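Local coordinates for cellulase CEL9M (PDB 1IA6), which probably hydrolyses internal beta-1,4-glucosidic linkages in cellulose and related beta-glucans, as a family 9 glycoside hydrolase with an alpha-barrel catalytic module, at residues Y117-H126 against V197-Q205; N357-R365 against D401-V411. One frame throughout, in Å; residues are numbered along the deposited sequence.

Contact 1: residues Y117-H126 against V197-Q205; sequences YQVGEGNADH and VGNGQSFYQ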
loop_
_atom_site.group_PDB
_atom_site.type_symbol
_atom_site.label_atom_id
_atom_site.label_comp_id
_atom_site.label_asym_id
_atom_site.label_seq_id
_atom_site.Cartn_x
_atom_site.Cartn_y
_atom_site.Cartn_z
ATOM N N TYR A 117 -9.641 -9.825 -10.055
ATOM C CA TYR A 117 -8.566 -9.061 -9.432
ATOM C C TYR A 117 -7.549 -8.354 -10.319
ATOM O O TYR A 117 -6.579 -7.790 -9.817
ATOM C CB TYR A 117 -7.852 -9.930 -8.390
ATOM C CG TYR A 117 -7.152 -11.164 -8.914
ATOM C CD1 TYR A 117 -5.913 -11.071 -9.547
ATOM C CD2 TYR A 117 -7.696 -12.436 -8.712
ATOM C CE1 TYR A 117 -5.226 -12.218 -9.958
ATOM C CE2 TYR A 117 -7.022 -13.583 -9.118
ATOM C CZ TYR A 117 -5.786 -13.468 -9.736
ATOM O OH TYR A 117 -5.107 -14.603 -10.110
ATOM N N GLN A 118 -7.746 -8.383 -11.631
ATOM C CA GLN A 118 -6.848 -7.644 -12.507
ATOM C C GLN A 118 -7.580 -7.152 -13.733
ATOM O O GLN A 118 -8.206 -7.928 -14.455
ATOM C CB GLN A 118 -5.618 -8.449 -12.951
ATOM C CG GLN A 118 -4.643 -7.533 -13.731
ATOM C CD GLN A 118 -3.313 -8.171 -14.096
ATOM O OE1 GLN A 118 -2.693 -8.862 -13.288
ATOM N NE2 GLN A 118 -2.856 -7.915 -15.319
ATOM N N VAL A 119 -7.521 -5.844 -13.943
ATOM C CA VAL A 119 -8.142 -5.216 -15.097
ATOM C C VAL A 119 -7.007 -4.560 -15.863
ATOM O O VAL A 119 -6.288 -3.720 -15.316
ATOM C CB VAL A 119 -9.165 -4.150 -14.675
ATOM C CG1 VAL A 119 -9.648 -3.367 -15.897
ATOM C CG2 VAL A 119 -10.338 -4.821 -13.981
ATOM N N GLY A 120 -6.850 -4.960 -17.121
ATOM C CA GLY A 120 -5.784 -4.431 -17.953
ATOM C C GLY A 120 -4.698 -5.475 -18.140
ATOM O O GLY A 120 -4.596 -6.430 -17.368
ATOM N N GLU A 121 -3.885 -5.303 -19.176
ATOM C CA GLU A 121 -2.797 -6.234 -19.453
ATOM C C GLU A 121 -1.524 -5.390 -19.432
ATOM O O GLU A 121 -1.370 -4.466 -20.231
ATOM C CB GLU A 121 -3.013 -6.892 -20.823
ATOM C CG GLU A 121 -2.093 -8.066 -21.120
ATOM C CD GLU A 121 -0.684 -7.633 -21.455
ATOM O OE1 GLU A 121 -0.506 -6.914 -22.460
ATOM O OE2 GLU A 121 0.247 -8.010 -20.718
ATOM N N GLY A 122 -0.632 -5.706 -18.496
ATOM C CA GLY A 122 0.600 -4.954 -18.320
ATOM C C GLY A 122 1.463 -4.604 -19.519
ATOM O O GLY A 122 1.874 -3.453 -19.680
ATOM N N ASN A 123 1.765 -5.588 -20.356
ATOM C CA ASN A 123 2.611 -5.344 -21.519
ATOM C C ASN A 123 2.041 -4.302 -22.470
ATOM O O ASN A 123 2.740 -3.371 -22.867
ATOM C CB ASN A 123 2.859 -6.655 -22.261
ATOM C CG ASN A 123 3.575 -7.671 -21.402
ATOM O OD1 ASN A 123 4.697 -7.431 -20.956
ATOM N ND2 ASN A 123 2.929 -8.808 -21.154
ATOM N N ALA A 124 0.771 -4.458 -22.827
ATOM C CA ALA A 124 0.115 -3.529 -23.739
ATOM C C ALA A 124 -0.079 -2.152 -23.119
ATOM O O ALA A 124 0.144 -1.132 -23.769
ATOM C CB ALA A 124 -1.231 -4.093 -24.178
ATOM N N ASP A 125 -0.495 -2.121 -21.857
ATOM C CA ASP A 125 -0.717 -0.849 -21.180
ATOM C C ASP A 125 0.543 0.007 -21.172
ATOM O O ASP A 125 0.478 1.225 -21.323
ATOM C CB ASP A 125 -1.174 -1.085 -19.740
ATOM C CG ASP A 125 -1.480 0.208 -19.012
ATOM O OD1 ASP A 125 -2.455 0.884 -19.389
ATOM O OD2 ASP A 125 -0.738 0.550 -18.071
ATOM N N HIS A 126 1.692 -0.637 -21.013
ATOM C CA HIS A 126 2.956 0.081 -20.960
ATOM C C HIS A 126 3.454 0.632 -22.292
ATOM O O HIS A 126 4.385 1.434 -22.316
ATOM C CB HIS A 126 4.016 -0.809 -20.312
ATOM C CG HIS A 126 3.735 -1.110 -18.872
ATOM N ND1 HIS A 126 4.522 -1.952 -18.117
ATOM C CD2 HIS A 126 2.759 -0.664 -18.047
ATOM C CE1 HIS A 126 4.042 -2.010 -16.886
ATOM N NE2 HIS A 126 2.973 -1.238 -16.817
ATOM N N VAL A 197 -0.788 -18.946 -4.753
ATOM C CA VAL A 197 -0.697 -17.508 -5.001
ATOM C C VAL A 197 -1.436 -17.111 -6.275
ATOM O O VAL A 197 -1.579 -17.915 -7.199
ATOM C CB VAL A 197 0.774 -17.031 -5.116
ATOM C CG1 VAL A 197 1.504 -17.280 -3.805
ATOM C CG2 VAL A 197 1.470 -17.741 -6.272
ATOM N N GLY A 198 -1.906 -15.866 -6.314
ATOM C CA GLY A 198 -2.622 -15.366 -7.474
ATOM C C GLY A 198 -1.671 -14.974 -8.591
ATOM O O GLY A 198 -0.453 -15.044 -8.426
ATOM N N ASN A 199 -2.225 -14.555 -9.725
ATOM C CA ASN A 199 -1.422 -14.165 -10.881
ATOM C C ASN A 199 -1.209 -12.655 -10.956
ATOM O O ASN A 199 -2.130 -11.877 -10.716
ATOM C CB ASN A 199 -2.100 -14.630 -12.175
ATOM C CG ASN A 199 -2.272 -16.139 -12.241
ATOM O OD1 ASN A 199 -1.295 -16.887 -12.220
ATOM N ND2 ASN A 199 -3.521 -16.591 -12.322
ATOM N N GLY A 200 0.008 -12.251 -11.301
ATOM C CA GLY A 200 0.321 -10.839 -11.429
ATOM C C GLY A 200 1.243 -10.616 -12.614
ATOM O O GLY A 200 1.967 -9.618 -12.679
ATOM N N GLN A 201 1.197 -11.546 -13.565
ATOM C CA GLN A 201 2.049 -11.489 -14.744
ATOM C C GLN A 201 3.495 -11.430 -14.259
ATOM O O GLN A 201 3.801 -11.933 -13.181
ATOM C CB GLN A 201 1.702 -10.266 -15.602
ATOM C CG GLN A 201 0.264 -10.286 -16.130
ATOM C CD GLN A 201 0.016 -9.248 -17.214
ATOM O OE1 GLN A 201 -0.325 -8.097 -16.931
ATOM N NE2 GLN A 201 0.203 -9.650 -18.467
ATOM N N SER A 202 4.389 -10.824 -15.031
ATOM C CA SER A 202 5.783 -10.750 -14.605
ATOM C C SER A 202 6.026 -9.506 -13.757
ATOM O O SER A 202 7.128 -9.290 -13.250
ATOM C CB SER A 202 6.708 -10.731 -15.825
ATOM O OG SER A 202 6.480 -9.577 -16.616
ATOM N N PHE A 203 4.984 -8.701 -13.591
ATOM C CA PHE A 203 5.079 -7.455 -12.838
ATOM C C PHE A 203 4.996 -7.661 -11.337
ATOM O O PHE A 203 5.739 -7.043 -10.575
ATOM C CB PHE A 203 3.982 -6.504 -13.312
ATOM C CG PHE A 203 4.026 -6.246 -14.788
ATOM C CD1 PHE A 203 5.028 -5.454 -15.336
ATOM C CD2 PHE A 203 3.109 -6.850 -15.639
ATOM C CE1 PHE A 203 5.121 -5.273 -16.713
ATOM C CE2 PHE A 203 3.195 -6.674 -17.017
ATOM C CZ PHE A 203 4.204 -5.883 -17.553
ATOM N N TYR A 204 4.086 -8.526 -10.915
ATOM C CA TYR A 204 3.932 -8.817 -9.500
ATOM C C TYR A 204 3.939 -10.318 -9.278
ATOM O O TYR A 204 2.894 -10.946 -9.118
ATOM C CB TYR A 204 2.642 -8.187 -8.973
ATOM C CG TYR A 204 2.766 -6.688 -8.802
ATOM C CD1 TYR A 204 3.403 -6.148 -7.685
ATOM C CD2 TYR A 204 2.302 -5.812 -9.785
ATOM C CE1 TYR A 204 3.581 -4.773 -7.549
ATOM C CE2 TYR A 204 2.473 -4.434 -9.659
ATOM C CZ TYR A 204 3.114 -3.923 -8.539
ATOM O OH TYR A 204 3.291 -2.566 -8.405
ATOM N N GLN A 205 5.138 -10.889 -9.290
ATOM C CA GLN A 205 5.312 -12.320 -9.087
ATOM C C GLN A 205 5.349 -12.632 -7.594
ATOM O O GLN A 205 6.337 -12.354 -6.915
ATOM C CB GLN A 205 6.601 -12.778 -9.765
ATOM C CG GLN A 205 6.524 -12.710 -11.280
ATOM C CD GLN A 205 7.849 -13.000 -11.948
ATOM O OE1 GLN A 205 8.729 -12.137 -12.014
ATOM N NE2 GLN A 205 8.006 -14.220 -12.439
HETATM O O HOH W 1 -2.950 -9.246 -10.632
HETATM O O HOH W 2 4.176 -10.176 -18.372
#
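Gln201 OE1 is gripped by two donors from 117-126: the backbone N of Gly122 at 2.9 Å, lying in the carbonyl plane on a lone pair, and the amide NE2 of Gln118, which comes from above that plane. These bonds fasten a loop between two helices of the family 9 alpha barrel, 174-193 and 210-224, to the turn that leads from strand 115-119 into the short helix 122-125. Gln118 also gives NE2 to Gly120 O, 3.1 Å away and nearly straight at 172°. Both acceptors lie close to the Gln118 amide plane, and with NE2 donating to two oxygens the flip of the amide is settled. The other end of the Gln201 amide makes one bond: Gln201 NE2 donates to Glu121 OE2 over 2.8 Å, on the anti lone pair, with carboxylate and amide planes almost perpendicular. Glu121 is the N-cap of helix 122-125: OE2 takes Asn123 N and OE1 takes Ala124 N, each from above the carboxylate plane, so the cap reaches Gln201 as well as its own helix. The chain bends at chi2 (-75°) and brings the carboxylate back over the helix start.

Beyond the amides, Phe203 lays CE2 against Gly122 CA at 3.4 Å. The edge of His126 is directed at the Phe203 face in an offset edge-to-face pair, centroids 5.0 Å apart, while His126 NE2 bonds to Asp59. A water bridges Gln118 OE1 and Asn199 O, donating to both. At the far end of the contact, Tyr117 reaches the loop with its hydroxyl: Asn199 N donates to Tyr117 OH at 2.9 Å, with an N-H...O angle of 172°, and Asn199 O sits at the ring edge, 3.2 Å from Tyr117 CE1.

Contact 2: residues N357-R365 against D401-V411; sequences NWCIHPHHR and DDANQYQYTEV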
loop_
_atom_site.group_PDB
_atom_site.type_symbol
_atom_site.label_atom_id
_atom_site.label_comp_id
_atom_site.label_asym_id
_atom_site.label_seq_id
_atom_site.Cartn_x
_atom_site.Cartn_y
_atom_site.Cartn_z
ATOM N N ASN A 357 13.321 21.325 -3.355
ATOM C CA ASN A 357 13.979 20.687 -4.487
ATOM C C ASN A 357 13.530 19.256 -4.761
ATOM O O ASN A 357 14.358 18.359 -4.906
ATOM C CB ASN A 357 15.495 20.718 -4.282
ATOM C CG ASN A 357 16.255 20.643 -5.586
ATOM O OD1 ASN A 357 15.853 21.247 -6.583
ATOM N ND2 ASN A 357 17.365 19.918 -5.587
ATOM N N TRP A 358 12.220 19.050 -4.856
ATOM C CA TRP A 358 11.679 17.717 -5.098
ATOM C C TRP A 358 11.822 17.245 -6.546
ATOM O O TRP A 358 12.139 18.027 -7.443
ATOM C CB TRP A 358 10.208 17.670 -4.668
ATOM C CG TRP A 358 9.323 18.657 -5.372
ATOM C CD1 TRP A 358 8.923 18.614 -6.676
ATOM C CD2 TRP A 358 8.707 19.819 -4.802
ATOM N NE1 TRP A 358 8.093 19.673 -6.953
ATOM C CE2 TRP A 358 7.945 20.429 -5.821
ATOM C CE3 TRP A 358 8.724 20.402 -3.527
ATOM C CZ2 TRP A 358 7.202 21.596 -5.606
ATOM C CZ3 TRP A 358 7.985 21.562 -3.314
ATOM C CH2 TRP A 358 7.235 22.145 -4.350
ATOM N N CYS A 359 11.591 15.954 -6.755
ATOM C CA CYS A 359 11.694 15.325 -8.070
ATOM C C CYS A 359 10.768 15.975 -9.100
ATOM O O CYS A 359 9.584 16.173 -8.838
ATOM C CB CYS A 359 11.364 13.835 -7.927
ATOM S SG CYS A 359 11.335 12.886 -9.464
ATOM N N ILE A 360 11.304 16.305 -10.273
ATOM C CA ILE A 360 10.499 16.931 -11.319
ATOM C C ILE A 360 10.210 15.993 -12.489
ATOM O O ILE A 360 9.486 16.359 -13.420
ATOM C CB ILE A 360 11.180 18.207 -11.880
ATOM C CG1 ILE A 360 12.517 17.846 -12.523
ATOM C CG2 ILE A 360 11.374 19.225 -10.767
ATOM C CD1 ILE A 360 13.212 19.020 -13.200
ATOM N N HIS A 361 10.764 14.784 -12.431
ATOM C CA HIS A 361 10.575 13.784 -13.481
ATOM C C HIS A 361 9.935 12.486 -12.973
ATOM O O HIS A 361 10.450 11.401 -13.231
ATOM C CB HIS A 361 11.925 13.440 -14.125
ATOM C CG HIS A 361 12.495 14.534 -14.974
ATOM N ND1 HIS A 361 12.104 14.746 -16.280
ATOM C CD2 HIS A 361 13.431 15.476 -14.704
ATOM C CE1 HIS A 361 12.775 15.770 -16.778
ATOM N NE2 HIS A 361 13.587 16.231 -15.843
ATOM N N PRO A 362 8.807 12.573 -12.251
ATOM C CA PRO A 362 8.199 11.326 -11.770
ATOM C C PRO A 362 7.747 10.429 -12.927
ATOM O O PRO A 362 7.264 10.921 -13.946
ATOM C CB PRO A 362 7.025 11.819 -10.932
ATOM C CG PRO A 362 6.614 13.083 -11.655
ATOM C CD PRO A 362 7.955 13.734 -11.937
ATOM N N HIS A 363 7.919 9.119 -12.774
ATOM C CA HIS A 363 7.499 8.177 -13.806
ATOM C C HIS A 363 5.999 7.967 -13.613
ATOM O O HIS A 363 5.563 6.975 -13.033
ATOM C CB HIS A 363 8.247 6.853 -13.646
ATOM C CG HIS A 363 7.981 5.876 -14.747
ATOM N ND1 HIS A 363 8.188 6.180 -16.075
ATOM C CD2 HIS A 363 7.524 4.602 -14.719
ATOM C CE1 HIS A 363 7.868 5.135 -16.818
ATOM N NE2 HIS A 363 7.462 4.165 -16.020
ATOM N N HIS A 364 5.214 8.922 -14.100
ATOM C CA HIS A 364 3.763 8.884 -13.949
ATOM C C HIS A 364 3.130 9.517 -15.188
ATOM O O HIS A 364 3.329 10.698 -15.470
ATOM C CB HIS A 364 3.393 9.650 -12.672
ATOM C CG HIS A 364 1.963 9.498 -12.248
ATOM N ND1 HIS A 364 0.946 10.271 -12.765
ATOM C CD2 HIS A 364 1.389 8.690 -11.326
ATOM C CE1 HIS A 364 -0.193 9.949 -12.176
ATOM N NE2 HIS A 364 0.049 8.992 -11.298
ATOM N N ARG A 365 2.365 8.724 -15.930
ATOM C CA ARG A 365 1.744 9.209 -17.157
ATOM C C ARG A 365 0.832 10.425 -17.004
ATOM O O ARG A 365 0.998 11.415 -17.717
ATOM C CB ARG A 365 0.995 8.061 -17.843
ATOM C CG ARG A 365 1.940 7.022 -18.437
ATOM C CD ARG A 365 1.218 5.762 -18.885
ATOM N NE ARG A 365 2.129 4.833 -19.552
ATOM C CZ ARG A 365 3.090 4.141 -18.947
ATOM N NH1 ARG A 365 3.287 4.254 -17.638
ATOM N NH2 ARG A 365 3.865 3.333 -19.659
ATOM N N ASP A 401 17.594 12.752 -10.965
ATOM C CA ASP A 401 16.283 13.255 -11.349
ATOM C C ASP A 401 16.199 13.486 -12.854
ATOM O O ASP A 401 16.405 14.601 -13.332
ATOM C CB ASP A 401 15.993 14.559 -10.596
ATOM C CG ASP A 401 14.567 15.041 -10.783
ATOM O OD1 ASP A 401 13.759 14.312 -11.396
ATOM O OD2 ASP A 401 14.251 16.151 -10.306
ATOM N N ASP A 402 15.905 12.425 -13.598
ATOM C CA ASP A 402 15.783 12.535 -15.045
ATOM C C ASP A 402 14.798 11.529 -15.636
ATOM O O ASP A 402 14.384 10.575 -14.978
ATOM C CB ASP A 402 17.153 12.396 -15.718
ATOM C CG ASP A 402 17.786 11.046 -15.481
ATOM O OD1 ASP A 402 18.884 10.805 -16.029
ATOM O OD2 ASP A 402 17.190 10.227 -14.750
ATOM N N ALA A 403 14.446 11.766 -16.895
ATOM C CA ALA A 403 13.483 10.968 -17.649
ATOM C C ALA A 403 13.497 9.436 -17.589
ATOM O O ALA A 403 12.498 8.825 -17.206
ATOM C CB ALA A 403 13.522 11.407 -19.110
ATOM N N ASN A 404 14.610 8.812 -17.962
ATOM C CA ASN A 404 14.665 7.348 -18.011
ATOM C C ASN A 404 15.082 6.556 -16.766
ATOM O O ASN A 404 14.976 5.330 -16.761
ATOM C CB ASN A 404 15.551 6.918 -19.184
ATOM C CG ASN A 404 15.178 5.550 -19.726
ATOM O OD1 ASN A 404 16.045 4.714 -19.990
ATOM N ND2 ASN A 404 13.882 5.321 -19.911
ATOM N N GLN A 405 15.551 7.227 -15.719
ATOM C CA GLN A 405 15.975 6.513 -14.513
ATOM C C GLN A 405 14.788 6.148 -13.621
ATOM O O GLN A 405 14.545 6.788 -12.601
ATOM C CB GLN A 405 16.984 7.359 -13.730
ATOM C CG GLN A 405 18.300 7.603 -14.466
ATOM C CD GLN A 405 19.140 6.348 -14.612
ATOM O OE1 GLN A 405 18.688 5.344 -15.161
ATOM N NE2 GLN A 405 20.373 6.403 -14.120
ATOM N N TYR A 406 14.065 5.100 -14.009
ATOM C CA TYR A 406 12.886 4.647 -13.275
ATOM C C TYR A 406 13.157 4.191 -11.842
ATOM O O TYR A 406 12.316 4.372 -10.961
ATOM C CB TYR A 406 12.196 3.515 -14.043
ATOM C CG TYR A 406 11.967 3.825 -15.506
ATOM C CD1 TYR A 406 11.423 5.048 -15.904
ATOM C CD2 TYR A 406 12.301 2.900 -16.495
ATOM C CE1 TYR A 406 11.220 5.344 -17.252
ATOM C CE2 TYR A 406 12.100 3.184 -17.846
ATOM C CZ TYR A 406 11.561 4.408 -18.217
ATOM O OH TYR A 406 11.361 4.696 -19.549
ATOM N N GLN A 407 14.318 3.589 -11.609
ATOM C CA GLN A 407 14.659 3.124 -10.269
ATOM C C GLN A 407 14.546 4.267 -9.264
ATOM O O GLN A 407 14.132 4.072 -8.121
ATOM C CB GLN A 407 16.086 2.565 -10.247
ATOM C CG GLN A 407 16.578 2.174 -8.864
ATOM C CD GLN A 407 18.014 1.679 -8.871
ATOM O OE1 GLN A 407 18.326 0.649 -9.469
ATOM N NE2 GLN A 407 18.897 2.415 -8.207
ATOM N N TYR A 408 14.912 5.465 -9.704
ATOM C CA TYR A 408 14.873 6.642 -8.851
ATOM C C TYR A 408 13.526 7.361 -8.828
ATOM O O TYR A 408 13.065 7.797 -7.775
ATOM C CB TYR A 408 15.927 7.662 -9.303
ATOM C CG TYR A 408 17.353 7.162 -9.288
ATOM C CD1 TYR A 408 17.855 6.391 -10.334
ATOM C CD2 TYR A 408 18.199 7.464 -8.224
ATOM C CE1 TYR A 408 19.175 5.935 -10.319
ATOM C CE2 TYR A 408 19.514 7.013 -8.197
ATOM C CZ TYR A 408 19.997 6.252 -9.247
ATOM O OH TYR A 408 21.305 5.818 -9.223
ATOM N N THR A 409 12.897 7.469 -9.990
ATOM C CA THR A 409 11.655 8.224 -10.111
ATOM C C THR A 409 10.318 7.498 -10.103
ATOM O O THR A 409 9.282 8.129 -10.303
ATOM C CB THR A 409 11.703 9.081 -11.372
ATOM O OG1 THR A 409 11.808 8.224 -12.512
ATOM C CG2 THR A 409 12.910 10.013 -11.329
ATOM N N GLU A 410 10.321 6.191 -9.883
ATOM C CA GLU A 410 9.059 5.465 -9.856
ATOM C C GLU A 410 8.217 5.862 -8.650
ATOM O O GLU A 410 8.750 6.232 -7.605
ATOM C CB GLU A 410 9.301 3.955 -9.828
ATOM C CG GLU A 410 9.332 3.326 -11.212
ATOM C CD GLU A 410 8.537 2.038 -11.274
ATOM O OE1 GLU A 410 8.910 1.071 -10.574
ATOM O OE2 GLU A 410 7.533 1.994 -12.018
ATOM N N VAL A 411 6.900 5.810 -8.825
ATOM C CA VAL A 411 5.938 6.117 -7.765
ATOM C C VAL A 411 4.892 5.005 -7.851
ATOM O O VAL A 411 4.686 4.442 -8.921
ATOM C CB VAL A 411 5.245 7.482 -7.986
ATOM C CG1 VAL A 411 6.282 8.597 -7.972
ATOM C CG2 VAL A 411 4.476 7.478 -9.308
HETATM O O HOH W 3 15.172 17.543 -8.058
HETATM O O HOH W 4 11.105 9.363 -14.895
HETATM O O HOH W 5 5.969 4.728 -11.600
#
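Asp401 turns its carboxylate to the backbone of 357-365 and takes two N-H groups there. Ile360 N donates to Asp401 OD2 at 3.0 Å on the syn lone pair, while the bond from His361 N to OD1 is weak and bent. With CG anti to its own N (chi1 -172°), Asp401 extends across to these amides, and Ile360 CG1 lies against OD2. The third direct bond joins the main chains: His363 N to Thr409 O, 3.0 Å and almost straight at 177°, although the donor stands well above the carbonyl plane.

Waters bind the two segments further. One touches Thr409 OG1 at 2.7 Å and lies within bonding distance of His361 O and Ala403 O; another accepts from Val411 N beside His363 O.

The two segments probably form part of the catalytic centre on the family 9 alpha barrel: Asp401 and Glu410 are its predicted active-site residues. Glu410 OE1, just past helix 406-409, accepts a hydrogen bond from Trp304 NE1, and Glu410 OE2 lies near the plane of the His363 ring at the edge, 3.8 Å from His363 CD2. The side chains of Glu410 and His363 run side by side, pointing the same way.

Rings make up much of the remaining surface. The His363 and Tyr406 rings meet obliquely, planes at 43°, with Tyr406 CD1 over one His363 face; Trp129 also meets the His363 ring. Asp402 CA makes a CH-pi contact with a face of His361, and Asp401 OD1 lies in the plane of that ring at its edge.

Apolar contacts are fewer: Pro362 CB faces Val411 CG1 at 4.4 Å, and Cys359 SG touches Thr409 CG2 at 3.8 Å. Val411 CG2 sits at the edge of the His364 ring, 3.9 Å from His364 CD2.

Contact 1 closes before contact 2 opens along the chain, and their centres lie about 22 Å apart within one family 9 catalytic module. Both are built mainly from loops and short helices that join the elements of the alpha barrel; contact 1 adds strand 115-119, the middle strand of a small three-stranded antiparallel sheet. They meet where the end of 117-126 approaches the end of 357-365, His126 O making a weak bond to Arg365 NH2. His126 also comes about 7 Å, side chain to side chain, from the predicted catalytic Glu410 of contact 2. Contact 1 thus lies beside the probable active site, whereas contact 2 contains its predicted residues.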